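Local structure of C2 domain protein (Ramazzottius varieornatus, 7DF2) at residues F40-M45 and R187-P192; I126-R131 and V182-R187; D51-S56 and E175-S180; I76-P81 and R116-K121. The protein binds calcium ions through a C2 domain and is probably secreted, though its biological role is not established. All coordinates share one frame; numbering follows the deposited sequence.

How the contacts relate
From the N terminus, strand 41-51 runs out of F40-M45 and ends at the turn D51-S56. The chain then enters the second sheet with strand 70-77 and returns to the first with strand 107-119, where contact 4 closes the shortest loop of the four, between the sheets. Contact 2 opens next, at I126-R131 on strand 121-136. E175-S180 closes contact 3, which encloses contact 4 and crosses contact 2; V182-R187 then closes contact 2, joining the sheets again across the core. Contact 1 closes last and embraces all the others, pairing two neighbouring strands of one sheet. Contacts 1 and 3 lie on opposite sides of the chain's centre.

Contact 1 (F40-M45 and R187-P192); sequences FFRIEM and RWYNIP
Glu44 OE1 takes two hydrogen bonds from one of the two conformers of Arg187, from NH2 at 3.0 Å and from NE at 3.2 Å, both arriving above the same face of the carboxylate. The oxygen lies in the guanidinium plane, while the carboxylate is turned 63° against it. The other oxygen, OE2, accepts the hydroxyl proton of Tyr189 OH at 2.7 Å, on its anti side but 35° out of plane, and a weak bond from Arg187 NH2. A chi1 of 45° puts Tyr189 CG between its backbone N and carbonyl carbon, and the ring then carries OH to Glu44. Arg42 runs alongside that ring, CB off-centre over a face in a CH-pi contact and CD 3.4 Å from Tyr189 OH; its guanidinium goes on to Asp117. On the face with Ile43 and Trp188 the contact is apolar: Ile43 CG1 meets Trp188 CB, and Phe41 CE2 lies 3.9 Å from Trp188 CE3. The antiparallel strands 41-51 and 181-190 exchange backbone bonds, Arg42 pairing with Tyr189 and Glu44 with Arg187. With Glu161 as a second partner of Arg187, the charge on this face is shared, which would probably keep Glu44 ionised.

Contact 2 (I126-R131 and V182-R187); sequences IAMRVR and VYLRYR
Met128 and Leu184 meet between the two sheets, Met128 CB lying 4.0 Å from Leu184 CD1. From CB the methionine chain reaches across at about a right angle to Tyr186. Its SD comes 3.9 Å from Tyr186 CB, and the bend at chi3 (-77°) carries CE to 3.9 Å from Tyr186 CD1, oblique to the ring. This is the closely packed end. Toward Val130 and Val182 the fit is looser: Val130 CG2 stands 4.2 Å from Leu184 CD2 and 4.4 Å from Val182 CG2, so only methyl groups meet, at longer range. Here Met45, Val47 and Leu50 of strand 41-51 share the interior, together with Ile72 of strand 70-77. The axes of segments 126-131 and 182-187 approach to 9.6 Å, at 148°, the spacing of facing sheets in the beta sandwich of a C2 domain. Outside it the residues alternate to polar ones: Arg185 points away from strand 121-136 and bonds to Asn46, while Arg129 turns from strand 181-190 to a salt bridge with Asp77. Both arginines thus turn to polar partners, Arg129 to a carboxylate and Arg185 to an amide. Tyr186 OH is hydrogen-bonded to Asn155. What passes between the segments is therefore apolar contact alone, carried by thioether, methyl groups and one ring, so the two sheets are held together here by burial of hydrophobic surface without directional bonds.

Contact 3 (D51-S56 and E175-S180); sequences DTQGKS and EDRASS
The guanidinium of Arg177, in the conformer described, has Lys55 CD over one face, 3.4 Å from NH1 and displaced from the centre on that side, and Gln53 OE1 near its plane at the edge. A bend at chi3 (89°) turns it toward the turn 52-55. Gln53 OE1 accepts from Arg177 NH2 at 2.9 Å, in the carbonyl plane of the amide, and weakly from NH1. The same oxygen takes the hydroxyl of Ser179 OG at 2.6 Å, tilted 19° from that plane, so one amide oxygen joins two residues of the opposite loop. Lys55 NZ and Arg177 NH1 are like charges 3.7 Å apart, and a shared water accepts from both, which may ease their repulsion. A second water links Asp51 OD2 with Ser179 O. A type I' turn from Thr52 to Lys55 shapes the Gln53 loop, with Asp51 OD1 accepting from Gln53 N (Asx turn) and Thr52 OG1 from Gly54 N (ST turn). At its far end Ser56 OG bonds to Asp141, a calcium ligand. The contact joins the loop leaving strand 41-51 to the one entering strand 181-190 at the calcium-binding end of the sandwich, with Ser180 OG reaching Tyr146 of strand 139-150.

Contact 4 (I76-P81 and R116-K121); sequences IDTEKP and RDVCGK
Arg116 reaches across to the segment 76-81 with a fully extended side chain. Its CB lies 4.0 Å from Ile76 CD1, where the two side chains pass antiparallel to one another. CG continues anti to the backbone N (chi1 -175°), carrying the chain toward the end of strand 70-77, and CD comes 3.3 Å from Ile76 O. NE is hydrogen-bonded to Ser199 OG in the C-terminal tail. CZ sits under Thr78 OG1, which stands 3.1 Å from it, over the centre of one guanidinium face; the angles to the guanidinium nitrogens are too poor for hydrogen bonds. NH1 donates to Ile76 O at 2.8 Å in a nearly straight bond (161°), in the carbonyl plane and in the guanidinium plane alike, and also to Asn201. NH2 forms a salt bridge with Glu79 OE2 at 2.9 Å, although the hydrogen bond itself is weak, and the carboxylate and guanidinium planes are 53° apart. In the C2 beta sandwich the two segments belong to facing sheets, 107-119 being an edge strand of one, so this arginine spans the gap near the sandwich's end. Asp77 shapes the turn that presents Glu79: its OD1 accepts from Glu79 N in an Asx turn and from Lys80 N, and also bonds to Asn201, while OD2 pairs with Arg129. Beyond the arginine, Thr78 CG2 meets Val118 CG2 at 3.8 Å. A water hydrogen-bonded to Thr78 OG1 also donates to Asp117 O.

Contact 1 (F40-M45 and R187-P192)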
# COMPACT_ATOMS: atom_id res chain seq x y z
N PHE A 40 -8.44 19.06 -5.19
CA PHE A 40 -8.86 17.85 -5.88
C PHE A 40 -7.61 17.25 -6.50
O PHE A 40 -6.95 17.89 -7.32
CB PHE A 40 -9.93 18.17 -6.93
CG PHE A 40 -11.06 19.00 -6.38
CD1 PHE A 40 -10.96 20.38 -6.30
CD2 PHE A 40 -12.21 18.38 -5.91
CE1 PHE A 40 -11.98 21.14 -5.77
CE2 PHE A 40 -13.25 19.13 -5.38
CZ PHE A 40 -13.13 20.51 -5.31
N PHE A 41 -7.23 16.06 -6.04
CA PHE A 41 -5.99 15.50 -6.54
C PHE A 41 -6.08 13.98 -6.53
O PHE A 41 -6.96 13.38 -5.91
CB PHE A 41 -4.76 15.99 -5.75
CG PHE A 41 -4.89 15.86 -4.25
CD1 PHE A 41 -5.57 16.81 -3.50
CD2 PHE A 41 -4.31 14.78 -3.59
CE1 PHE A 41 -5.67 16.70 -2.12
CE2 PHE A 41 -4.41 14.66 -2.21
CZ PHE A 41 -5.09 15.62 -1.47
N ARG A 42 -5.17 13.36 -7.27
CA ARG A 42 -5.14 11.92 -7.47
C ARG A 42 -3.82 11.41 -6.92
O ARG A 42 -2.79 12.08 -7.06
CB ARG A 42 -5.26 11.58 -8.96
CG ARG A 42 -5.17 10.09 -9.30
CD ARG A 42 -5.80 9.87 -10.68
NE ARG A 42 -7.23 10.15 -10.65
CZ ARG A 42 -7.97 10.45 -11.71
NH1 ARG A 42 -9.27 10.69 -11.57
NH2 ARG A 42 -7.41 10.50 -12.91
N ILE A 43 -3.86 10.27 -6.24
CA ILE A 43 -2.68 9.61 -5.70
C ILE A 43 -2.52 8.28 -6.41
O ILE A 43 -3.47 7.49 -6.45
CB ILE A 43 -2.79 9.39 -4.18
CG1 ILE A 43 -3.03 10.72 -3.47
CG2 ILE A 43 -1.53 8.70 -3.64
CD1 ILE A 43 -4.46 10.89 -3.05
N GLU A 44 -1.33 8.02 -6.94
CA GLU A 44 -0.98 6.73 -7.52
C GLU A 44 0.01 6.04 -6.60
O GLU A 44 0.96 6.67 -6.11
CB GLU A 44 -0.38 6.88 -8.92
CG GLU A 44 -1.33 7.58 -9.89
CD GLU A 44 -0.76 7.67 -11.29
OE1 GLU A 44 0.40 7.23 -11.51
OE2 GLU A 44 -1.45 8.19 -12.18
N MET A 45 -0.23 4.76 -6.33
CA MET A 45 0.61 3.95 -5.47
C MET A 45 1.13 2.77 -6.29
O MET A 45 0.34 1.94 -6.76
CB MET A 45 -0.17 3.46 -4.25
CG MET A 45 0.53 2.39 -3.42
SD MET A 45 -0.60 1.92 -2.07
CE MET A 45 0.30 0.54 -1.36
N ARG A 187 2.94 8.85 -6.73
CA ARG A 187 2.77 10.12 -7.43
C ARG A 187 1.50 10.78 -6.90
O ARG A 187 0.58 10.10 -6.45
CB ARG A 187 2.63 9.94 -8.96
CG ARG A 187 3.92 9.73 -9.70
CD ARG A 187 3.84 10.06 -11.19
NE ARG A 187 2.64 9.51 -11.83
CZ ARG A 187 2.12 9.99 -12.95
NH1 ARG A 187 2.70 11.02 -13.56
NH2 ARG A 187 1.04 9.44 -13.48
N TRP A 188 1.45 12.11 -6.96
CA TRP A 188 0.17 12.75 -6.73
C TRP A 188 0.16 14.11 -7.41
O TRP A 188 1.20 14.76 -7.54
CB TRP A 188 -0.20 12.87 -5.25
CG TRP A 188 0.77 13.56 -4.33
CD1 TRP A 188 2.06 13.95 -4.60
CD2 TRP A 188 0.52 13.92 -2.97
NE1 TRP A 188 2.62 14.54 -3.48
CE2 TRP A 188 1.69 14.53 -2.47
CE3 TRP A 188 -0.58 13.79 -2.13
CZ2 TRP A 188 1.78 15.01 -1.17
CZ3 TRP A 188 -0.49 14.27 -0.83
CH2 TRP A 188 0.69 14.87 -0.37
N TYR A 189 -1.02 14.51 -7.83
CA TYR A 189 -1.16 15.67 -8.70
C TYR A 189 -2.59 16.15 -8.69
O TYR A 189 -3.54 15.37 -8.54
CB TYR A 189 -0.73 15.35 -10.14
CG TYR A 189 -1.28 14.04 -10.67
CD1 TYR A 189 -0.59 12.84 -10.48
CD2 TYR A 189 -2.48 13.99 -11.36
CE1 TYR A 189 -1.10 11.64 -10.96
CE2 TYR A 189 -2.99 12.81 -11.84
CZ TYR A 189 -2.29 11.63 -11.64
OH TYR A 189 -2.83 10.47 -12.14
N ASN A 190 -2.75 17.46 -8.87
CA ASN A 190 -4.07 18.04 -8.96
C ASN A 190 -4.77 17.57 -10.23
O ASN A 190 -4.14 17.36 -11.27
CB ASN A 190 -3.97 19.56 -8.94
CG ASN A 190 -3.35 20.08 -7.65
OD1 ASN A 190 -3.89 19.87 -6.58
ND2 ASN A 190 -2.21 20.75 -7.77
N ILE A 191 -6.08 17.40 -10.13
CA ILE A 191 -6.93 17.02 -11.24
C ILE A 191 -8.14 17.95 -11.24
O ILE A 191 -8.49 18.49 -10.18
CB ILE A 191 -7.37 15.54 -11.14
CG1 ILE A 191 -8.06 15.28 -9.79
CG2 ILE A 191 -6.18 14.62 -11.38
CD1 ILE A 191 -8.78 13.94 -9.68
N PRO A 192 -8.79 18.17 -12.38
CA PRO A 192 -10.00 19.00 -12.38
C PRO A 192 -11.07 18.38 -11.51
O PRO A 192 -11.22 17.16 -11.45
CB PRO A 192 -10.42 19.03 -13.85
CG PRO A 192 -9.18 18.69 -14.61
CD PRO A 192 -8.40 17.75 -13.73
O HOH W 1 -6.66 20.83 -6.53
O HOH W 2 -4.85 9.73 -14.03

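Contact 2 (I126-R131 and V182-R187)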
# COMPACT_ATOMS: atom_id res chain seq x y z
N ILE A 126 -1.43 10.54 4.14
CA ILE A 126 -2.08 9.46 3.42
C ILE A 126 -1.26 8.20 3.62
O ILE A 126 -0.05 8.19 3.36
CB ILE A 126 -2.22 9.78 1.92
CG1 ILE A 126 -3.16 10.98 1.73
CG2 ILE A 126 -2.73 8.58 1.14
CD1 ILE A 126 -3.20 11.49 0.31
N ALA A 127 -1.90 7.13 4.07
CA ALA A 127 -1.21 5.89 4.40
C ALA A 127 -1.31 4.93 3.22
O ALA A 127 -2.40 4.49 2.86
CB ALA A 127 -1.80 5.26 5.65
N MET A 128 -0.17 4.62 2.62
CA MET A 128 -0.09 3.49 1.69
C MET A 128 -0.07 2.22 2.52
O MET A 128 0.80 2.06 3.38
CB MET A 128 1.15 3.61 0.82
CG MET A 128 1.10 4.80 -0.13
SD MET A 128 2.54 4.86 -1.21
CE MET A 128 3.81 5.50 -0.13
N ARG A 129 -1.06 1.34 2.32
CA ARG A 129 -1.21 0.13 3.13
C ARG A 129 -1.03 -1.08 2.23
O ARG A 129 -1.61 -1.15 1.15
CB ARG A 129 -2.59 0.08 3.81
CG ARG A 129 -2.80 1.14 4.87
CD ARG A 129 -4.09 0.85 5.64
NE ARG A 129 -4.33 1.86 6.66
CZ ARG A 129 -3.90 1.78 7.92
NH1 ARG A 129 -3.19 0.73 8.32
NH2 ARG A 129 -4.18 2.76 8.77
N VAL A 130 -0.23 -2.05 2.69
CA VAL A 130 -0.07 -3.33 2.00
C VAL A 130 -0.18 -4.43 3.03
O VAL A 130 0.37 -4.32 4.14
CB VAL A 130 1.28 -3.43 1.25
CG1 VAL A 130 1.46 -4.83 0.64
CG2 VAL A 130 1.39 -2.37 0.16
N ARG A 131 -0.89 -5.50 2.68
CA ARG A 131 -0.91 -6.69 3.52
C ARG A 131 -0.51 -7.90 2.68
O ARG A 131 -1.02 -8.10 1.57
CB ARG A 131 -2.28 -6.91 4.16
CG ARG A 131 -2.40 -8.26 4.92
CD ARG A 131 -3.75 -8.32 5.64
NE ARG A 131 -3.98 -9.59 6.32
CZ ARG A 131 -3.57 -9.85 7.56
NH1 ARG A 131 -2.91 -8.94 8.25
NH2 ARG A 131 -3.82 -11.04 8.10
N VAL A 182 8.34 -3.98 1.78
CA VAL A 182 7.67 -3.76 0.51
C VAL A 182 8.22 -2.46 -0.05
O VAL A 182 8.37 -1.47 0.68
CB VAL A 182 6.13 -3.72 0.63
CG1 VAL A 182 5.65 -2.54 1.43
CG2 VAL A 182 5.52 -3.68 -0.78
N TYR A 183 8.59 -2.47 -1.32
CA TYR A 183 9.16 -1.29 -1.95
C TYR A 183 8.06 -0.58 -2.69
O TYR A 183 7.36 -1.19 -3.51
CB TYR A 183 10.31 -1.67 -2.88
CG TYR A 183 11.48 -2.21 -2.08
CD1 TYR A 183 11.48 -3.52 -1.64
CD2 TYR A 183 12.53 -1.38 -1.72
CE1 TYR A 183 12.54 -4.02 -0.86
CE2 TYR A 183 13.60 -1.87 -0.96
CZ TYR A 183 13.59 -3.19 -0.54
OH TYR A 183 14.63 -3.69 0.22
N LEU A 184 7.88 0.71 -2.39
CA LEU A 184 6.75 1.49 -2.87
C LEU A 184 7.24 2.75 -3.58
O LEU A 184 8.31 3.28 -3.28
CB LEU A 184 5.83 1.92 -1.72
CG LEU A 184 5.26 0.79 -0.87
CD1 LEU A 184 4.48 1.37 0.30
CD2 LEU A 184 4.36 -0.08 -1.75
N ARG A 185 6.42 3.24 -4.51
CA ARG A 185 6.58 4.58 -5.06
C ARG A 185 5.21 5.23 -5.11
O ARG A 185 4.19 4.54 -5.24
CB ARG A 185 7.14 4.57 -6.49
CG ARG A 185 8.47 3.90 -6.67
CD ARG A 185 8.99 4.18 -8.07
NE ARG A 185 8.07 3.77 -9.13
CZ ARG A 185 8.19 4.16 -10.40
NH1 ARG A 185 9.17 5.00 -10.75
NH2 ARG A 185 7.32 3.73 -11.32
N TYR A 186 5.17 6.56 -5.08
CA TYR A 186 3.90 7.23 -5.25
C TYR A 186 4.07 8.45 -6.13
O TYR A 186 5.17 8.98 -6.30
CB TYR A 186 3.27 7.64 -3.91
CG TYR A 186 4.00 8.76 -3.22
CD1 TYR A 186 5.06 8.50 -2.37
CD2 TYR A 186 3.61 10.09 -3.40
CE1 TYR A 186 5.74 9.54 -1.72
CE2 TYR A 186 4.28 11.13 -2.76
CZ TYR A 186 5.34 10.84 -1.92
OH TYR A 186 6.00 11.87 -1.29
N ARG A 187 2.94 8.85 -6.73
CA ARG A 187 2.77 10.12 -7.43
C ARG A 187 1.50 10.78 -6.90
O ARG A 187 0.58 10.10 -6.45
CB ARG A 187 2.63 9.94 -8.96
CG ARG A 187 3.92 9.73 -9.70
CD ARG A 187 3.84 10.06 -11.19
NE ARG A 187 2.64 9.51 -11.83
CZ ARG A 187 2.12 9.99 -12.95
NH1 ARG A 187 2.70 11.02 -13.56
NH2 ARG A 187 1.04 9.44 -13.48

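Contact 3 (D51-S56 and E175-S180)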
# COMPACT_ATOMS: atom_id res chain seq x y z
N ASP A 51 9.83 -8.19 -0.40
CA ASP A 51 10.84 -9.14 0.10
C ASP A 51 10.28 -9.78 1.35
O ASP A 51 10.31 -9.19 2.43
CB ASP A 51 12.17 -8.44 0.37
CG ASP A 51 13.27 -9.42 0.80
OD1 ASP A 51 13.06 -10.66 0.76
OD2 ASP A 51 14.36 -8.94 1.19
N THR A 52 9.73 -10.99 1.21
CA THR A 52 9.23 -11.74 2.36
C THR A 52 10.35 -12.37 3.17
O THR A 52 10.11 -12.81 4.31
CB THR A 52 8.31 -12.87 1.93
OG1 THR A 52 9.09 -13.86 1.25
CG2 THR A 52 7.19 -12.37 0.99
N GLN A 53 11.55 -12.46 2.59
CA GLN A 53 12.67 -13.22 3.15
C GLN A 53 12.30 -14.68 3.40
O GLN A 53 12.98 -15.39 4.15
CB GLN A 53 13.19 -12.58 4.44
CG GLN A 53 13.54 -11.11 4.30
CD GLN A 53 14.21 -10.56 5.53
OE1 GLN A 53 13.59 -10.49 6.59
NE2 GLN A 53 15.48 -10.17 5.41
N GLY A 54 11.22 -15.14 2.76
CA GLY A 54 10.72 -16.48 2.93
C GLY A 54 10.06 -16.76 4.25
O GLY A 54 9.86 -17.94 4.58
N LYS A 55 9.68 -15.73 5.01
CA LYS A 55 9.27 -15.93 6.39
C LYS A 55 7.90 -15.32 6.68
O LYS A 55 7.52 -14.28 6.12
CB LYS A 55 10.29 -15.32 7.34
CG LYS A 55 11.64 -16.03 7.30
CD LYS A 55 12.65 -15.32 8.19
CE LYS A 55 14.03 -15.97 8.07
NZ LYS A 55 15.00 -15.38 9.03
N SER A 56 7.19 -15.96 7.60
CA SER A 56 6.00 -15.43 8.22
C SER A 56 6.40 -14.38 9.25
O SER A 56 7.57 -14.24 9.60
CB SER A 56 5.23 -16.56 8.90
OG SER A 56 4.76 -17.50 7.96
N GLU A 175 5.37 -4.25 9.84
CA GLU A 175 5.05 -3.85 11.21
C GLU A 175 5.54 -4.87 12.23
O GLU A 175 5.97 -4.49 13.33
CB GLU A 175 3.55 -3.60 11.38
CG GLU A 175 2.66 -4.83 11.59
CD GLU A 175 1.17 -4.50 11.75
OE1 GLU A 175 0.81 -3.32 11.96
OE2 GLU A 175 0.35 -5.43 11.66
N ASP A 176 5.50 -6.16 11.89
CA ASP A 176 5.92 -7.23 12.78
C ASP A 176 7.39 -7.59 12.62
O ASP A 176 8.08 -7.84 13.61
CB ASP A 176 5.06 -8.48 12.56
CG ASP A 176 3.66 -8.35 13.12
OD1 ASP A 176 3.37 -7.37 13.86
OD2 ASP A 176 2.84 -9.24 12.83
N ARG A 177 7.88 -7.66 11.38
CA ARG A 177 9.29 -7.95 11.09
C ARG A 177 9.81 -6.82 10.21
O ARG A 177 9.58 -6.83 8.99
CB ARG A 177 9.48 -9.29 10.38
CG ARG A 177 9.44 -10.52 11.26
CD ARG A 177 9.72 -11.78 10.44
NE ARG A 177 11.15 -12.07 10.37
CZ ARG A 177 11.91 -11.91 9.29
NH1 ARG A 177 13.20 -12.19 9.34
NH2 ARG A 177 11.38 -11.47 8.15
N ALA A 178 10.52 -5.86 10.81
CA ALA A 178 11.00 -4.71 10.06
C ALA A 178 11.98 -5.09 8.96
O ALA A 178 12.16 -4.30 8.03
CB ALA A 178 11.66 -3.70 11.01
N SER A 179 12.61 -6.28 9.02
CA SER A 179 13.52 -6.66 7.95
C SER A 179 12.79 -7.12 6.70
O SER A 179 13.42 -7.23 5.64
CB SER A 179 14.48 -7.77 8.41
OG SER A 179 13.78 -8.96 8.70
N SER A 180 11.49 -7.41 6.80
CA SER A 180 10.66 -7.62 5.62
C SER A 180 10.25 -6.25 5.08
O SER A 180 9.77 -5.40 5.83
CB SER A 180 9.43 -8.46 5.98
OG SER A 180 8.63 -8.70 4.83
O HOH W 3 13.55 -7.00 2.94
O HOH W 4 8.82 -11.68 6.71
O HOH W 5 15.49 -12.81 7.90

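Contact 4 (I76-P81 and R116-K121)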
# COMPACT_ATOMS: atom_id res chain seq x y z
N ILE A 76 -4.89 2.67 -0.76
CA ILE A 76 -4.46 4.03 -0.45
C ILE A 76 -5.43 4.56 0.59
O ILE A 76 -6.61 4.79 0.29
CB ILE A 76 -4.45 4.92 -1.70
CG1 ILE A 76 -3.45 4.41 -2.74
CG2 ILE A 76 -4.14 6.35 -1.32
CD1 ILE A 76 -3.68 4.99 -4.16
N ASP A 77 -4.95 4.77 1.83
CA ASP A 77 -5.82 5.13 2.96
C ASP A 77 -5.77 6.65 3.18
O ASP A 77 -4.88 7.16 3.86
CB ASP A 77 -5.39 4.38 4.22
CG ASP A 77 -6.31 4.67 5.41
OD1 ASP A 77 -7.31 5.41 5.25
OD2 ASP A 77 -6.02 4.13 6.51
N THR A 78 -6.76 7.35 2.63
CA THR A 78 -6.82 8.80 2.78
C THR A 78 -7.57 9.25 4.02
O THR A 78 -7.63 10.46 4.28
CB THR A 78 -7.50 9.41 1.55
OG1 THR A 78 -8.79 8.81 1.39
CG2 THR A 78 -6.64 9.18 0.29
N GLU A 79 -8.14 8.32 4.79
CA GLU A 79 -9.06 8.66 5.87
C GLU A 79 -8.57 8.29 7.26
O GLU A 79 -8.79 9.05 8.21
CB GLU A 79 -10.42 7.99 5.63
CG GLU A 79 -11.03 8.24 4.26
CD GLU A 79 -12.37 7.52 4.10
OE1 GLU A 79 -12.89 7.01 5.11
OE2 GLU A 79 -12.90 7.48 2.97
N LYS A 80 -7.93 7.13 7.43
CA LYS A 80 -7.56 6.64 8.76
C LYS A 80 -6.09 6.25 8.86
O LYS A 80 -5.76 5.15 9.33
CB LYS A 80 -8.47 5.47 9.13
CG LYS A 80 -9.96 5.77 9.05
CD LYS A 80 -10.40 6.63 10.24
CE LYS A 80 -11.91 6.59 10.46
NZ LYS A 80 -12.35 7.67 11.41
N PRO A 81 -5.17 7.15 8.49
CA PRO A 81 -3.76 6.74 8.35
C PRO A 81 -3.11 6.34 9.66
O PRO A 81 -2.08 5.64 9.64
CB PRO A 81 -3.09 7.98 7.77
CG PRO A 81 -3.92 9.11 8.26
CD PRO A 81 -5.33 8.59 8.21
N ARG A 116 -6.28 6.53 -6.19
CA ARG A 116 -7.42 7.01 -5.43
C ARG A 116 -7.38 8.53 -5.42
O ARG A 116 -6.30 9.13 -5.41
CB ARG A 116 -7.42 6.47 -4.00
CG ARG A 116 -8.68 6.84 -3.21
CD ARG A 116 -8.64 6.30 -1.78
NE ARG A 116 -9.87 6.64 -1.07
CZ ARG A 116 -10.11 6.33 0.20
NH1 ARG A 116 -9.21 5.66 0.91
NH2 ARG A 116 -11.26 6.69 0.76
N ASP A 117 -8.56 9.15 -5.39
CA ASP A 117 -8.67 10.60 -5.45
C ASP A 117 -9.11 11.18 -4.12
O ASP A 117 -9.82 10.53 -3.34
CB ASP A 117 -9.67 11.04 -6.51
CG ASP A 117 -9.34 10.53 -7.89
OD1 ASP A 117 -8.20 10.10 -8.11
OD2 ASP A 117 -10.24 10.56 -8.76
N VAL A 118 -8.71 12.43 -3.89
CA VAL A 118 -9.19 13.23 -2.78
C VAL A 118 -9.99 14.37 -3.39
O VAL A 118 -9.47 15.10 -4.24
CB VAL A 118 -8.04 13.77 -1.92
CG1 VAL A 118 -8.56 14.80 -0.92
CG2 VAL A 118 -7.34 12.62 -1.19
N CYS A 119 -11.24 14.53 -2.98
CA CYS A 119 -12.16 15.42 -3.69
C CYS A 119 -12.68 16.52 -2.76
O CYS A 119 -13.82 16.48 -2.30
CB CYS A 119 -13.26 14.60 -4.29
SG CYS A 119 -12.64 13.33 -5.46
N GLY A 120 -11.84 17.53 -2.52
CA GLY A 120 -12.25 18.72 -1.81
C GLY A 120 -11.99 18.67 -0.32
O GLY A 120 -12.02 19.71 0.34
N LYS A 121 -11.75 17.48 0.23
CA LYS A 121 -11.34 17.37 1.61
C LYS A 121 -9.87 17.78 1.74
O LYS A 121 -9.14 17.90 0.76
CB LYS A 121 -11.55 15.95 2.12
CG LYS A 121 -12.68 15.81 3.13
CD LYS A 121 -12.17 15.35 4.49
CE LYS A 121 -13.01 14.20 5.03
NZ LYS A 121 -13.12 14.18 6.52
O HOH W 6 -10.34 10.02 -0.61